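Local structure of tryptophan synthase alpha chain (Aquifex aeolicus, 2EKC) at residues K17-V25 with G44-P53; F78-R89 with F114-D124. The protein probably cleaves indoleglycerol phosphate to indole and glyceraldehyde 3-phosphate, the aldol step carried out by the alpha subunit of tryptophan synthase. All blocks are in the same frame, centred on the assembly; numbering follows the deposited sequence.

Contact 1: residues K17-V25 with G44-P53; sequences KALVSYLMV and GTDILEIGFP
Ser-21 sits in the middle of a parallel strand pair, the first two staves of the TIM barrel. Its N donates to Ile-47 O and its O accepts from Glu-49 N at 2.8 Å. The ladder runs on through Leu-23 O with Gly-51 N, then Val-25 N with Gly-51 O; the rung from Leu-23 N to Glu-49 O is weak. At the start, Leu-19 O takes two donors, Asp-46 N and Ile-47 N.

Asp-46 OD2 accepts Leu-19 N on its anti lone pair at 2.9 Å, while Lys-257 supplies its salt bridge. With its hydroxyl anti to the carbonyl carbon (chi1 -59°), Ser-21 reaches Thr-45, OG to OG1 2.7 Å; Thr-45 OG1 in turn donates a hydrogen bond to Val-40 O.

Inside the barrel, Val-20 CG1 presses on Glu-49 CG at 3.3 Å. The carboxylate of Glu-49, predicted proton acceptor, stands steeply to the Tyr-22 ring (planes 78° apart), its OE1 3.2 Å from Tyr-22 CB. That ring turns an edge to Gly-51, CE1 to CA 3.8 Å, where a side chain would run into Met-24 SD and crowd the ring. Cut back to an alanine, Tyr-22 is likely to leave Glu-49 and Asp-60, the other predicted proton acceptor, without the ring that flanks both. Met-24 and Pro-53 lie alongside each other, running opposite ways, Met-24 SD 3.7 Å from Pro-53 CG.

Helix 30-42 makes the beta-alpha-beta crossover between the strands. Strand 230-233 closes the barrel against 18-24, helix 3-14 lies under Ala-18 and Ile-47, and helix 62-73 meets Tyr-22, Met-24 and Pro-53.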
loop_
_atom_site.group_PDB
_atom_site.type_symbol
_atom_site.label_atom_id
_atom_site.label_comp_id
_atom_site.label_asym_id
_atom_site.label_seq_id
_atom_site.Cartn_x
_atom_site.Cartn_y
_atom_site.Cartn_z
ATOM N N LYS A 17 -10.229 -11.721 -3.016
ATOM C CA LYS A 17 -10.007 -10.477 -2.296
ATOM C C LYS A 17 -8.559 -10.149 -2.645
ATOM O O LYS A 17 -7.769 -11.053 -2.939
ATOM C CB LYS A 17 -10.147 -10.670 -0.785
ATOM C CG LYS A 17 -11.470 -11.282 -0.353
ATOM C CD LYS A 17 -12.658 -10.528 -0.916
ATOM C CE LYS A 17 -13.961 -11.170 -0.463
ATOM N NZ LYS A 17 -15.139 -10.559 -1.128
ATOM N N ALA A 18 -8.208 -8.872 -2.615
ATOM C CA ALA A 18 -6.856 -8.463 -2.966
ATOM C C ALA A 18 -5.842 -8.626 -1.844
ATOM O O ALA A 18 -6.160 -8.440 -0.672
ATOM C CB ALA A 18 -6.861 -7.008 -3.427
ATOM N N LEU A 19 -4.623 -9.000 -2.216
ATOM C CA LEU A 19 -3.536 -9.102 -1.254
ATOM C C LEU A 19 -2.633 -7.928 -1.605
ATOM O O LEU A 19 -2.126 -7.841 -2.728
ATOM C CB LEU A 19 -2.743 -10.401 -1.402
ATOM C CG LEU A 19 -1.424 -10.374 -0.606
ATOM C CD1 LEU A 19 -1.709 -10.082 0.865
ATOM C CD2 LEU A 19 -0.688 -11.693 -0.754
ATOM N N VAL A 20 -2.469 -7.010 -0.661
ATOM C CA VAL A 20 -1.619 -5.842 -0.862
ATOM C C VAL A 20 -0.341 -6.096 -0.071
ATOM O O VAL A 20 -0.389 -6.212 1.151
ATOM C CB VAL A 20 -2.312 -4.569 -0.329
ATOM C CG1 VAL A 20 -1.428 -3.362 -0.543
ATOM C CG2 VAL A 20 -3.647 -4.379 -1.024
ATOM N N SER A 21 0.791 -6.200 -0.764
ATOM C CA SER A 21 2.067 -6.463 -0.104
ATOM C C SER A 21 2.919 -5.209 -0.013
ATOM O O SER A 21 3.081 -4.471 -0.990
ATOM C CB SER A 21 2.835 -7.560 -0.847
ATOM O OG SER A 21 2.069 -8.749 -0.895
ATOM N N TYR A 22 3.476 -4.989 1.170
ATOM C CA TYR A 22 4.290 -3.819 1.441
ATOM C C TYR A 22 5.727 -4.204 1.788
ATOM O O TYR A 22 5.969 -4.965 2.728
ATOM C CB TYR A 22 3.614 -3.036 2.581
ATOM C CG TYR A 22 4.337 -1.827 3.136
ATOM C CD1 TYR A 22 5.132 -1.014 2.330
ATOM C CD2 TYR A 22 4.180 -1.470 4.479
ATOM C CE1 TYR A 22 5.760 0.126 2.850
ATOM C CE2 TYR A 22 4.797 -0.336 5.007
ATOM C CZ TYR A 22 5.586 0.455 4.190
ATOM O OH TYR A 22 6.205 1.565 4.724
ATOM N N LEU A 23 6.673 -3.693 1.000
ATOM C CA LEU A 23 8.099 -3.937 1.212
ATOM C C LEU A 23 8.826 -2.600 1.087
ATOM O O LEU A 23 8.320 -1.675 0.451
ATOM C CB LEU A 23 8.656 -4.925 0.173
ATOM C CG LEU A 23 8.339 -6.416 0.333
ATOM C CD1 LEU A 23 8.866 -7.183 -0.879
ATOM C CD2 LEU A 23 8.977 -6.940 1.611
ATOM N N MET A 24 10.005 -2.504 1.691
ATOM C CA MET A 24 10.799 -1.273 1.667
ATOM C C MET A 24 11.961 -1.344 0.679
ATOM O O MET A 24 12.728 -2.302 0.688
ATOM C CB MET A 24 11.352 -0.990 3.070
ATOM C CG MET A 24 12.184 0.283 3.178
ATOM S SD MET A 24 11.156 1.767 3.128
ATOM C CE MET A 24 10.267 1.573 4.653
ATOM N N VAL A 25 12.095 -0.328 -0.166
ATOM C CA VAL A 25 13.189 -0.305 -1.129
ATOM C C VAL A 25 14.496 -0.102 -0.376
ATOM O O VAL A 25 14.612 0.826 0.419
ATOM C CB VAL A 25 13.060 0.852 -2.143
ATOM C CG1 VAL A 25 14.274 0.847 -3.074
ATOM C CG2 VAL A 25 11.773 0.714 -2.951
ATOM N N GLY A 44 1.449 -14.110 -6.100
ATOM C CA GLY A 44 0.061 -13.738 -5.885
ATOM C C GLY A 44 -0.309 -12.353 -5.398
ATOM O O GLY A 44 -1.491 -12.088 -5.178
ATOM N N THR A 45 0.671 -11.474 -5.214
ATOM C CA THR A 45 0.375 -10.118 -4.759
ATOM C C THR A 45 -0.459 -9.408 -5.833
ATOM O O THR A 45 -0.107 -9.418 -7.011
ATOM C CB THR A 45 1.685 -9.331 -4.490
ATOM O OG1 THR A 45 2.322 -9.861 -3.318
ATOM C CG2 THR A 45 1.402 -7.856 -4.285
ATOM N N ASP A 46 -1.568 -8.801 -5.421
ATOM C CA ASP A 46 -2.457 -8.102 -6.351
ATOM C C ASP A 46 -2.163 -6.615 -6.469
ATOM O O ASP A 46 -2.342 -6.019 -7.531
ATOM C CB ASP A 46 -3.904 -8.294 -5.913
ATOM C CG ASP A 46 -4.307 -9.752 -5.906
ATOM O OD1 ASP A 46 -4.330 -10.348 -7.001
ATOM O OD2 ASP A 46 -4.583 -10.300 -4.814
ATOM N N ILE A 47 -1.729 -6.019 -5.366
ATOM C CA ILE A 47 -1.411 -4.596 -5.330
ATOM C C ILE A 47 -0.134 -4.443 -4.525
ATOM O O ILE A 47 -0.013 -4.989 -3.426
ATOM C CB ILE A 47 -2.536 -3.788 -4.648
ATOM C CG1 ILE A 47 -3.819 -3.885 -5.475
ATOM C CG2 ILE A 47 -2.107 -2.323 -4.485
ATOM C CD1 ILE A 47 -5.027 -3.266 -4.797
ATOM N N LEU A 48 0.815 -3.697 -5.070
ATOM C CA LEU A 48 2.091 -3.506 -4.402
ATOM C C LEU A 48 2.230 -2.147 -3.736
ATOM O O LEU A 48 1.858 -1.128 -4.314
ATOM C CB LEU A 48 3.223 -3.686 -5.418
ATOM C CG LEU A 48 4.653 -3.693 -4.884
ATOM C CD1 LEU A 48 4.850 -4.933 -4.018
ATOM C CD2 LEU A 48 5.642 -3.685 -6.042
ATOM N N GLU A 49 2.740 -2.135 -2.505
ATOM C CA GLU A 49 2.994 -0.881 -1.808
ATOM C C GLU A 49 4.518 -0.788 -1.761
ATOM O O GLU A 49 5.185 -1.657 -1.186
ATOM C CB GLU A 49 2.446 -0.877 -0.381
ATOM C CG GLU A 49 0.951 -1.070 -0.256
ATOM C CD GLU A 49 0.453 -0.722 1.138
ATOM O OE1 GLU A 49 1.200 -0.961 2.109
ATOM O OE2 GLU A 49 -0.684 -0.217 1.261
ATOM N N ILE A 50 5.057 0.259 -2.370
ATOM C CA ILE A 50 6.499 0.469 -2.436
ATOM C C ILE A 50 6.948 1.477 -1.387
ATOM O O ILE A 50 6.573 2.647 -1.450
ATOM C CB ILE A 50 6.894 0.980 -3.844
ATOM C CG1 ILE A 50 6.384 -0.002 -4.908
ATOM C CG2 ILE A 50 8.404 1.152 -3.936
ATOM C CD1 ILE A 50 6.688 0.412 -6.366
ATOM N N GLY A 51 7.750 1.020 -0.424
ATOM C CA GLY A 51 8.214 1.900 0.637
ATOM C C GLY A 51 9.355 2.834 0.260
ATOM O O GLY A 51 10.393 2.391 -0.221
ATOM N N PHE A 52 9.146 4.129 0.493
ATOM C CA PHE A 52 10.121 5.189 0.201
ATOM C C PHE A 52 10.753 5.557 1.552
ATOM O O PHE A 52 10.132 6.234 2.367
ATOM C CB PHE A 52 9.364 6.380 -0.424
ATOM C CG PHE A 52 10.199 7.622 -0.654
ATOM C CD1 PHE A 52 11.589 7.586 -0.626
ATOM C CD2 PHE A 52 9.569 8.835 -0.944
ATOM C CE1 PHE A 52 12.344 8.738 -0.884
ATOM C CE2 PHE A 52 10.309 9.994 -1.204
ATOM C CZ PHE A 52 11.700 9.946 -1.174
ATOM N N PRO A 53 11.994 5.102 1.806
ATOM C CA PRO A 53 12.700 5.377 3.068
ATOM C C PRO A 53 12.631 6.834 3.524
ATOM O O PRO A 53 12.930 7.743 2.751
ATOM C CB PRO A 53 14.128 4.933 2.768
ATOM C CG PRO A 53 13.931 3.830 1.765
ATOM C CD PRO A 53 12.889 4.423 0.854
#

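Contact 2: residues F78-R89 with F114-D124; sequences FEDVLELSETLR and FCRLSREKGID
Two successive carbonyls just past the end of helix 114-120, Lys-121 O and Gly-122 O, are both taken by side chains of helix 78-89. The helix stops in a Schellman motif with Gly-122 as C-prime, and both helices belong to the outer layer of a TIM barrel, their axes 28° apart. Ser-85 OG donates to Lys-121 O at 2.7 Å from above the carbonyl plane. Arg-89 NH2 meets Gly-122 O at 3.0 Å, in both the carbonyl and the guanidinium planes, and nearly straight as well (161°). Bends at chi2 and chi3 swing the guanidinium round to this loop, where NH2 also forms a salt bridge with Asp-124 OD2 at 2.9 Å. Asp-124 OD2 also accepts Phe-97 N, Asp-124 OD1 pairs with Arg-3, and Arg-89 makes a cation-pi contact with Phe-97.

On the solvent side, Lys-121 lays its aliphatic chain along Leu-82, Lys-121 CG 3.6 Å from Leu-82 CB. Its NZ then ends 2.8 Å from Glu-86 OE1 in a salt bridge. A water links the same ammonium to Glu-83, weakly at that end. One turn before Glu-86, Leu-82 lies between the polar end and the aromatic pair, CD1 on Leu-117 CB. Beyond it Phe-78 and Phe-114 form an offset stack, centroids 4.4 Å apart. Leu-82 CG lies over the other face of Phe-78, and Ser-118 OG, bonded to Phe-114 O, touches that ring's edge 3.8 Å from Phe-78 CZ.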
loop_
_atom_site.group_PDB
_atom_site.type_symbol
_atom_site.label_atom_id
_atom_site.label_comp_id
_atom_site.label_asym_id
_atom_site.label_seq_id
_atom_site.Cartn_x
_atom_site.Cartn_y
_atom_site.Cartn_z
ATOM N N PHE A 78 15.034 8.833 -3.583
ATOM C CA PHE A 78 13.767 8.789 -4.297
ATOM C C PHE A 78 14.046 8.233 -5.697
ATOM O O PHE A 78 13.250 7.471 -6.242
ATOM C CB PHE A 78 13.174 10.200 -4.387
ATOM C CG PHE A 78 11.862 10.271 -5.124
ATOM C CD1 PHE A 78 10.827 9.390 -4.825
ATOM C CD2 PHE A 78 11.652 11.248 -6.094
ATOM C CE1 PHE A 78 9.600 9.480 -5.479
ATOM C CE2 PHE A 78 10.428 11.349 -6.755
ATOM C CZ PHE A 78 9.399 10.463 -6.447
ATOM N N GLU A 79 15.189 8.606 -6.271
ATOM C CA GLU A 79 15.556 8.125 -7.600
ATOM C C GLU A 79 15.686 6.604 -7.639
ATOM O O GLU A 79 15.348 5.974 -8.645
ATOM C CB GLU A 79 16.878 8.751 -8.060
ATOM C CG GLU A 79 16.779 10.225 -8.445
ATOM C CD GLU A 79 16.845 11.160 -7.253
ATOM O OE1 GLU A 79 16.943 10.669 -6.112
ATOM O OE2 GLU A 79 16.812 12.391 -7.459
ATOM N N ASP A 80 16.187 6.014 -6.558
ATOM C CA ASP A 80 16.352 4.560 -6.507
ATOM C C ASP A 80 14.987 3.896 -6.380
ATOM O O ASP A 80 14.748 2.823 -6.938
ATOM C CB ASP A 80 17.235 4.158 -5.320
ATOM C CG ASP A 80 18.623 4.779 -5.386
ATOM O OD1 ASP A 80 19.351 4.524 -6.368
ATOM O OD2 ASP A 80 18.983 5.526 -4.453
ATOM N N VAL A 81 14.092 4.542 -5.642
ATOM C CA VAL A 81 12.748 4.020 -5.460
ATOM C C VAL A 81 12.024 3.929 -6.795
ATOM O O VAL A 81 11.389 2.917 -7.093
ATOM C CB VAL A 81 11.915 4.911 -4.511
ATOM C CG1 VAL A 81 10.462 4.436 -4.496
ATOM C CG2 VAL A 81 12.500 4.854 -3.097
ATOM N N LEU A 82 12.116 4.986 -7.599
ATOM C CA LEU A 82 11.442 4.993 -8.892
ATOM C C LEU A 82 12.105 4.062 -9.906
ATOM O O LEU A 82 11.438 3.550 -10.803
ATOM C CB LEU A 82 11.361 6.420 -9.447
ATOM C CG LEU A 82 10.496 7.388 -8.623
ATOM C CD1 LEU A 82 10.360 8.702 -9.369
ATOM C CD2 LEU A 82 9.116 6.780 -8.375
ATOM N N GLU A 83 13.411 3.849 -9.768
ATOM C CA GLU A 83 14.126 2.946 -10.670
ATOM C C GLU A 83 13.589 1.534 -10.438
ATOM O O GLU A 83 13.390 0.771 -11.384
ATOM C CB GLU A 83 15.633 2.985 -10.392
ATOM C CG GLU A 83 16.448 1.932 -11.147
ATOM C CD GLU A 83 16.473 2.147 -12.653
ATOM O OE1 GLU A 83 15.395 2.150 -13.285
ATOM O OE2 GLU A 83 17.580 2.308 -13.210
ATOM N N LEU A 84 13.349 1.198 -9.173
ATOM C CA LEU A 84 12.820 -0.116 -8.814
ATOM C C LEU A 84 11.395 -0.261 -9.345
ATOM O O LEU A 84 11.019 -1.318 -9.841
ATOM C CB LEU A 84 12.847 -0.305 -7.287
ATOM C CG LEU A 84 12.302 -1.630 -6.730
ATOM C CD1 LEU A 84 13.022 -1.984 -5.440
ATOM C CD2 LEU A 84 10.799 -1.520 -6.505
ATOM N N SER A 85 10.603 0.801 -9.238
ATOM C CA SER A 85 9.230 0.778 -9.744
ATOM C C SER A 85 9.262 0.539 -11.256
ATOM O O SER A 85 8.547 -0.317 -11.777
ATOM C CB SER A 85 8.523 2.110 -9.455
ATOM O OG SER A 85 7.276 2.192 -10.138
ATOM N N GLU A 86 10.094 1.298 -11.958
ATOM C CA GLU A 86 10.196 1.150 -13.406
ATOM C C GLU A 86 10.625 -0.274 -13.778
ATOM O O GLU A 86 10.087 -0.874 -14.707
ATOM C CB GLU A 86 11.191 2.167 -13.973
ATOM C CG GLU A 86 11.412 2.044 -15.477
ATOM C CD GLU A 86 12.429 3.039 -16.005
ATOM O OE1 GLU A 86 12.106 4.246 -16.076
ATOM O OE2 GLU A 86 13.557 2.616 -16.341
ATOM N N THR A 87 11.590 -0.813 -13.043
ATOM C CA THR A 87 12.072 -2.163 -13.302
ATOM C C THR A 87 10.966 -3.206 -13.138
ATOM O O THR A 87 10.809 -4.094 -13.977
ATOM C CB THR A 87 13.245 -2.512 -12.370
ATOM O OG1 THR A 87 14.351 -1.648 -12.662
ATOM C CG2 THR A 87 13.677 -3.957 -12.569
ATOM N N LEU A 88 10.194 -3.092 -12.062
ATOM C CA LEU A 88 9.113 -4.040 -11.801
ATOM C C LEU A 88 7.947 -3.853 -12.770
ATOM O O LEU A 88 7.295 -4.820 -13.162
ATOM C CB LEU A 88 8.613 -3.889 -10.359
ATOM C CG LEU A 88 9.592 -4.256 -9.237
ATOM C CD1 LEU A 88 8.935 -4.013 -7.904
ATOM C CD2 LEU A 88 10.007 -5.724 -9.367
ATOM N N ARG A 89 7.688 -2.606 -13.147
ATOM C CA ARG A 89 6.604 -2.294 -14.063
ATOM C C ARG A 89 6.749 -3.038 -15.390
ATOM O O ARG A 89 5.756 -3.461 -15.982
ATOM C CB ARG A 89 6.544 -0.785 -14.319
ATOM C CG ARG A 89 5.514 -0.373 -15.369
ATOM C CD ARG A 89 4.145 -0.946 -15.036
ATOM N NE ARG A 89 3.548 -0.308 -13.866
ATOM C CZ ARG A 89 2.782 -0.940 -12.983
ATOM N NH1 ARG A 89 2.522 -2.235 -13.127
ATOM N NH2 ARG A 89 2.262 -0.272 -11.961
ATOM N N PHE A 114 7.494 15.801 -8.138
ATOM C CA PHE A 114 7.295 14.519 -7.463
ATOM C C PHE A 114 6.256 13.681 -8.202
ATOM O O PHE A 114 6.484 12.504 -8.503
ATOM C CB PHE A 114 6.849 14.757 -6.015
ATOM C CG PHE A 114 6.920 13.533 -5.146
ATOM C CD1 PHE A 114 5.880 12.607 -5.127
ATOM C CD2 PHE A 114 8.030 13.308 -4.339
ATOM C CE1 PHE A 114 5.945 11.476 -4.312
ATOM C CE2 PHE A 114 8.104 12.178 -3.523
ATOM C CZ PHE A 114 7.060 11.262 -3.508
ATOM N N CYS A 115 5.118 14.292 -8.504
ATOM C CA CYS A 115 4.058 13.589 -9.206
ATOM C C CYS A 115 4.461 13.244 -10.636
ATOM O O CYS A 115 4.191 12.139 -11.104
ATOM C CB CYS A 115 2.774 14.423 -9.192
ATOM S SG CYS A 115 1.995 14.523 -7.546
ATOM N N ARG A 116 5.116 14.182 -11.319
ATOM C CA ARG A 116 5.569 13.966 -12.698
ATOM C C ARG A 116 6.462 12.728 -12.760
ATOM O O ARG A 116 6.232 11.821 -13.554
ATOM C CB ARG A 116 6.362 15.184 -13.204
ATOM C CG ARG A 116 6.801 15.125 -14.664
ATOM C CD ARG A 116 7.812 16.236 -14.962
ATOM N NE ARG A 116 9.175 15.857 -14.586
ATOM C CZ ARG A 116 10.122 16.714 -14.207
ATOM N NH1 ARG A 116 9.865 18.011 -14.144
ATOM N NH2 ARG A 116 11.334 16.270 -13.900
ATOM N N LEU A 117 7.491 12.703 -11.920
ATOM C CA LEU A 117 8.415 11.577 -11.886
ATOM C C LEU A 117 7.743 10.255 -11.527
ATOM O O LEU A 117 8.011 9.228 -12.154
ATOM C CB LEU A 117 9.556 11.866 -10.906
ATOM C CG LEU A 117 10.490 12.992 -11.365
ATOM C CD1 LEU A 117 11.457 13.357 -10.257
ATOM C CD2 LEU A 117 11.236 12.550 -12.617
ATOM N N SER A 118 6.883 10.276 -10.513
ATOM C CA SER A 118 6.184 9.061 -10.085
ATOM C C SER A 118 5.388 8.446 -11.236
ATOM O O SER A 118 5.457 7.242 -11.484
ATOM C CB SER A 118 5.229 9.370 -8.921
ATOM O OG SER A 118 5.943 9.719 -7.744
ATOM N N ARG A 119 4.631 9.280 -11.939
ATOM C CA ARG A 119 3.824 8.795 -13.051
ATOM C C ARG A 119 4.687 8.217 -14.173
ATOM O O ARG A 119 4.356 7.182 -14.745
ATOM C CB ARG A 119 2.954 9.930 -13.599
ATOM C CG ARG A 119 1.894 9.483 -14.589
ATOM C CD ARG A 119 0.997 8.426 -13.962
ATOM N NE ARG A 119 -0.173 8.116 -14.780
ATOM C CZ ARG A 119 -1.005 7.106 -14.536
ATOM N NH1 ARG A 119 -0.792 6.303 -13.500
ATOM N NH2 ARG A 119 -2.054 6.903 -15.322
ATOM N N GLU A 120 5.793 8.884 -14.482
ATOM C CA GLU A 120 6.671 8.424 -15.549
ATOM C C GLU A 120 7.331 7.078 -15.255
ATOM O O GLU A 120 7.677 6.344 -16.179
ATOM C CB GLU A 120 7.755 9.468 -15.831
ATOM C CG GLU A 120 7.213 10.860 -16.133
ATOM C CD GLU A 120 8.278 11.804 -16.669
ATOM O OE1 GLU A 120 9.456 11.663 -16.274
ATOM O OE2 GLU A 120 7.933 12.695 -17.475
ATOM N N LYS A 121 7.491 6.748 -13.974
ATOM C CA LYS A 121 8.139 5.494 -13.597
ATOM C C LYS A 121 7.213 4.348 -13.187
ATOM O O LYS A 121 7.659 3.394 -12.552
ATOM C CB LYS A 121 9.149 5.745 -12.475
ATOM C CG LYS A 121 10.251 6.728 -12.830
ATOM C CD LYS A 121 11.204 6.161 -13.859
ATOM C CE LYS A 121 12.334 7.140 -14.148
ATOM N NZ LYS A 121 13.309 6.592 -15.129
ATOM N N GLY A 122 5.934 4.436 -13.535
ATOM C CA GLY A 122 5.020 3.351 -13.217
ATOM C C GLY A 122 4.174 3.406 -11.958
ATOM O O GLY A 122 3.444 2.455 -11.678
ATOM N N ILE A 123 4.248 4.487 -11.191
ATOM C CA ILE A 123 3.445 4.574 -9.969
ATOM C C ILE A 123 1.990 4.863 -10.328
ATOM O O ILE A 123 1.707 5.707 -11.178
ATOM C CB ILE A 123 3.967 5.680 -9.016
ATOM C CG1 ILE A 123 5.385 5.342 -8.536
ATOM C CG2 ILE A 123 3.029 5.828 -7.823
ATOM C CD1 ILE A 123 5.476 4.053 -7.713
ATOM N N ASP A 124 1.067 4.154 -9.685
ATOM C CA ASP A 124 -0.353 4.338 -9.955
ATOM C C ASP A 124 -1.040 5.284 -8.982
ATOM O O ASP A 124 -1.985 5.975 -9.358
ATOM C CB ASP A 124 -1.065 2.988 -9.937
ATOM C CG ASP A 124 -0.670 2.119 -11.103
ATOM O OD1 ASP A 124 -0.936 2.530 -12.251
ATOM O OD2 ASP A 124 -0.090 1.041 -10.873
HETATM O O HOH W 1 14.691 5.252 -13.290
HETATM O O HOH W 2 8.983 4.346 -17.376
#

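How the contacts relate
Contact 1 is barrel core, its centre about 5 Å from the centre of the chain, and contact 2 belongs to the helical layer outside, about 15 Å out and only partly buried. They share no segment but meet across the outer face of strand 47-51: Phe-52 has its ring between Phe-78, Val-81 and Phe-114, with Phe-52 CZ 3.5 Å from Phe-78 CB, while Leu-48 and Ile-50 are covered by helix 78-91. Contact 1 is held chiefly by main-chain bonds between neighbouring strands and carries a predicted catalytic glutamate inward; contact 2 relies on side chains: an aromatic stack against the barrel, a salt bridge to the buried Asp-124 at the strand starts, and a lysine-glutamate pair with waters at the surface.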